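Local coordinates for kinetochore protein Mis16 (Schizosaccharomyces japonicus, PDB 4XYH) that probably binds histone H4 and the CENP-A-specific chaperone Scm3 independently of each other, as a WD-repeat beta-propeller protein of the kinetochore, at residues E322-E327 and S345-V350. Residues are numbered along the deposited sequence; the frame is centred on the assembly and turned at random.
Sequences EGHEDE and STDRRV
Asp-347 receives His-324 in a His-carboxylate contact of a WD repeat, where the loop entering one blade of the beta-propeller meets the turn between strands 340-345 and 350-354. His-324 of the GH dipeptide, Asp-347 of the turn and Thr-343, whose OG1 is hydrogen-bonded to His-324 NE2, match the His, Asp and Ser/Thr of the structural tetrad known from WD40 blades. His-324 ND1 donates to Asp-347 OD2 at 2.9 Å, and the oxygen lies 5° from the ring plane, on the syn side of a carboxylate turned 49° against the imidazole. Asp-347 OD2 also takes Glu-325 N, on its anti side, at 2.9 Å, while a water joins it to Gly-323 O. With CG between its backbone N and carbonyl carbon (chi1 69°), Asp-347 directs OD1 back to Arg-349 N, 2.8 Å away, closing an Asx turn. With only one acceptor oxygen, an asparagine here would probably leave either Arg-349 N or the two donors at OD2 without a mate. Ser-345 CB lies over one ring face, toward the rim, in a CH-pi contact 3.5 Å from the His-324 centroid. Beyond it, Glu-327 O accepts twice: from Thr-346 N at 3.0 Å, almost in line with the carbonyl bond, and from Ser-345 OG at 2.7 Å, the hydroxyl standing above the carbonyl plane.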
loop_
_atom_site.group_PDB
_atom_site.type_symbol
_atom_site.label_atom_id
_atom_site.label_comp_id
_atom_site.label_asym_id
_atom_site.label_seq_id
_atom_site.Cartn_x
_atom_site.Cartn_y
_atom_site.Cartn_z
ATOM N N GLU A 322 7.850 -9.022 -15.752
ATOM C CA GLU A 322 8.010 -7.869 -16.634
ATOM C C GLU A 322 6.700 -7.500 -17.322
ATOM O O GLU A 322 5.847 -8.352 -17.558
ATOM C CB GLU A 322 9.089 -8.154 -17.666
ATOM C CG GLU A 322 10.208 -8.958 -17.080
ATOM C CD GLU A 322 11.509 -8.780 -17.814
ATOM O OE1 GLU A 322 12.074 -7.661 -17.767
ATOM O OE2 GLU A 322 11.965 -9.767 -18.429
ATOM N N GLY A 323 6.534 -6.221 -17.629
ATOM C CA GLY A 323 5.345 -5.774 -18.321
ATOM C C GLY A 323 5.013 -4.331 -18.031
ATOM O O GLY A 323 4.306 -3.690 -18.801
ATOM N N HIS A 324 5.504 -3.812 -16.912
ATOM C CA HIS A 324 5.354 -2.389 -16.646
ATOM C C HIS A 324 6.354 -1.577 -17.475
ATOM O O HIS A 324 7.425 -2.054 -17.826
ATOM C CB HIS A 324 5.527 -2.081 -15.162
ATOM C CG HIS A 324 4.301 -2.337 -14.339
ATOM N ND1 HIS A 324 3.099 -1.705 -14.570
ATOM C CD2 HIS A 324 4.104 -3.133 -13.259
ATOM C CE1 HIS A 324 2.210 -2.106 -13.676
ATOM N NE2 HIS A 324 2.797 -2.973 -12.871
ATOM N N GLU A 325 5.986 -0.337 -17.763
ATOM C CA GLU A 325 6.735 0.507 -18.680
ATOM C C GLU A 325 7.515 1.588 -17.953
ATOM O O GLU A 325 8.193 2.393 -18.582
ATOM C CB GLU A 325 5.777 1.154 -19.678
ATOM C CG GLU A 325 5.022 0.159 -20.542
ATOM C CD GLU A 325 5.818 -0.269 -21.755
ATOM O OE1 GLU A 325 5.373 0.061 -22.878
ATOM O OE2 GLU A 325 6.883 -0.919 -21.587
ATOM N N ASP A 326 7.410 1.603 -16.629
ATOM C CA ASP A 326 8.024 2.642 -15.809
ATOM C C ASP A 326 8.217 2.078 -14.395
ATOM O O ASP A 326 7.944 0.890 -14.161
ATOM C CB ASP A 326 7.142 3.884 -15.797
ATOM C CG ASP A 326 7.936 5.177 -15.767
ATOM O OD1 ASP A 326 9.057 5.202 -15.217
ATOM O OD2 ASP A 326 7.418 6.181 -16.294
ATOM N N GLU A 327 8.685 2.915 -13.469
ATOM C CA GLU A 327 8.856 2.509 -12.079
ATOM C C GLU A 327 7.644 1.774 -11.538
ATOM O O GLU A 327 6.499 2.225 -11.696
ATOM C CB GLU A 327 9.119 3.713 -11.179
ATOM C CG GLU A 327 10.409 4.432 -11.451
ATOM C CD GLU A 327 10.829 5.330 -10.294
ATOM O OE1 GLU A 327 10.697 4.909 -9.111
ATOM O OE2 GLU A 327 11.299 6.455 -10.582
ATOM N N SER A 345 2.160 1.217 -11.153
ATOM C CA SER A 345 3.324 1.825 -11.756
ATOM C C SER A 345 3.084 3.272 -12.179
ATOM O O SER A 345 1.947 3.731 -12.304
ATOM C CB SER A 345 3.767 0.985 -12.957
ATOM O OG SER A 345 4.789 1.622 -13.693
ATOM N N THR A 346 4.182 3.982 -12.387
ATOM C CA THR A 346 4.155 5.318 -12.958
ATOM C C THR A 346 3.626 5.278 -14.404
ATOM O O THR A 346 3.163 6.287 -14.933
ATOM C CB THR A 346 5.565 5.945 -12.901
ATOM O OG1 THR A 346 5.960 6.051 -11.529
ATOM C CG2 THR A 346 5.587 7.335 -13.521
ATOM N N ASP A 347 3.652 4.099 -15.026
ATOM C CA ASP A 347 3.094 3.947 -16.373
ATOM C C ASP A 347 1.574 4.037 -16.375
ATOM O O ASP A 347 0.952 3.856 -17.418
ATOM C CB ASP A 347 3.541 2.621 -17.022
ATOM C CG ASP A 347 2.935 1.375 -16.354
ATOM O OD1 ASP A 347 2.024 1.473 -15.493
ATOM O OD2 ASP A 347 3.386 0.268 -16.719
ATOM N N ARG A 348 1.000 4.290 -15.195
ATOM C CA ARG A 348 -0.434 4.544 -14.995
ATOM C C ARG A 348 -1.283 3.271 -15.052
ATOM O O ARG A 348 -2.508 3.343 -15.093
ATOM C CB ARG A 348 -0.970 5.564 -16.019
ATOM C CG ARG A 348 -0.183 6.882 -16.118
ATOM C CD ARG A 348 -0.768 7.789 -17.203
ATOM N NE ARG A 348 -0.818 7.101 -18.495
ATOM C CZ ARG A 348 0.184 7.083 -19.373
ATOM N NH1 ARG A 348 1.302 7.723 -19.103
ATOM N NH2 ARG A 348 0.070 6.421 -20.517
ATOM N N ARG A 349 -0.634 2.109 -15.031
ATOM C CA ARG A 349 -1.346 0.834 -15.097
ATOM C C ARG A 349 -1.321 0.083 -13.764
ATOM O O ARG A 349 -0.381 0.210 -12.968
ATOM C CB ARG A 349 -0.749 -0.058 -16.190
ATOM C CG ARG A 349 -0.720 0.567 -17.573
ATOM C CD ARG A 349 -2.123 0.678 -18.158
ATOM N NE ARG A 349 -2.117 1.379 -19.439
ATOM C CZ ARG A 349 -2.557 2.625 -19.621
ATOM N NH1 ARG A 349 -3.068 3.331 -18.605
ATOM N NH2 ARG A 349 -2.489 3.162 -20.830
ATOM N N VAL A 350 -2.364 -0.702 -13.524
ATOM C CA VAL A 350 -2.353 -1.672 -12.427
ATOM C C VAL A 350 -2.387 -3.081 -13.032
ATOM O O VAL A 350 -3.331 -3.447 -13.718
ATOM C CB VAL A 350 -3.534 -1.465 -11.464
ATOM C CG1 VAL A 350 -3.491 -2.491 -10.353
ATOM C CG2 VAL A 350 -3.494 -0.058 -10.856
HETATM O O HOH W 1 2.135 -1.495 -18.804
#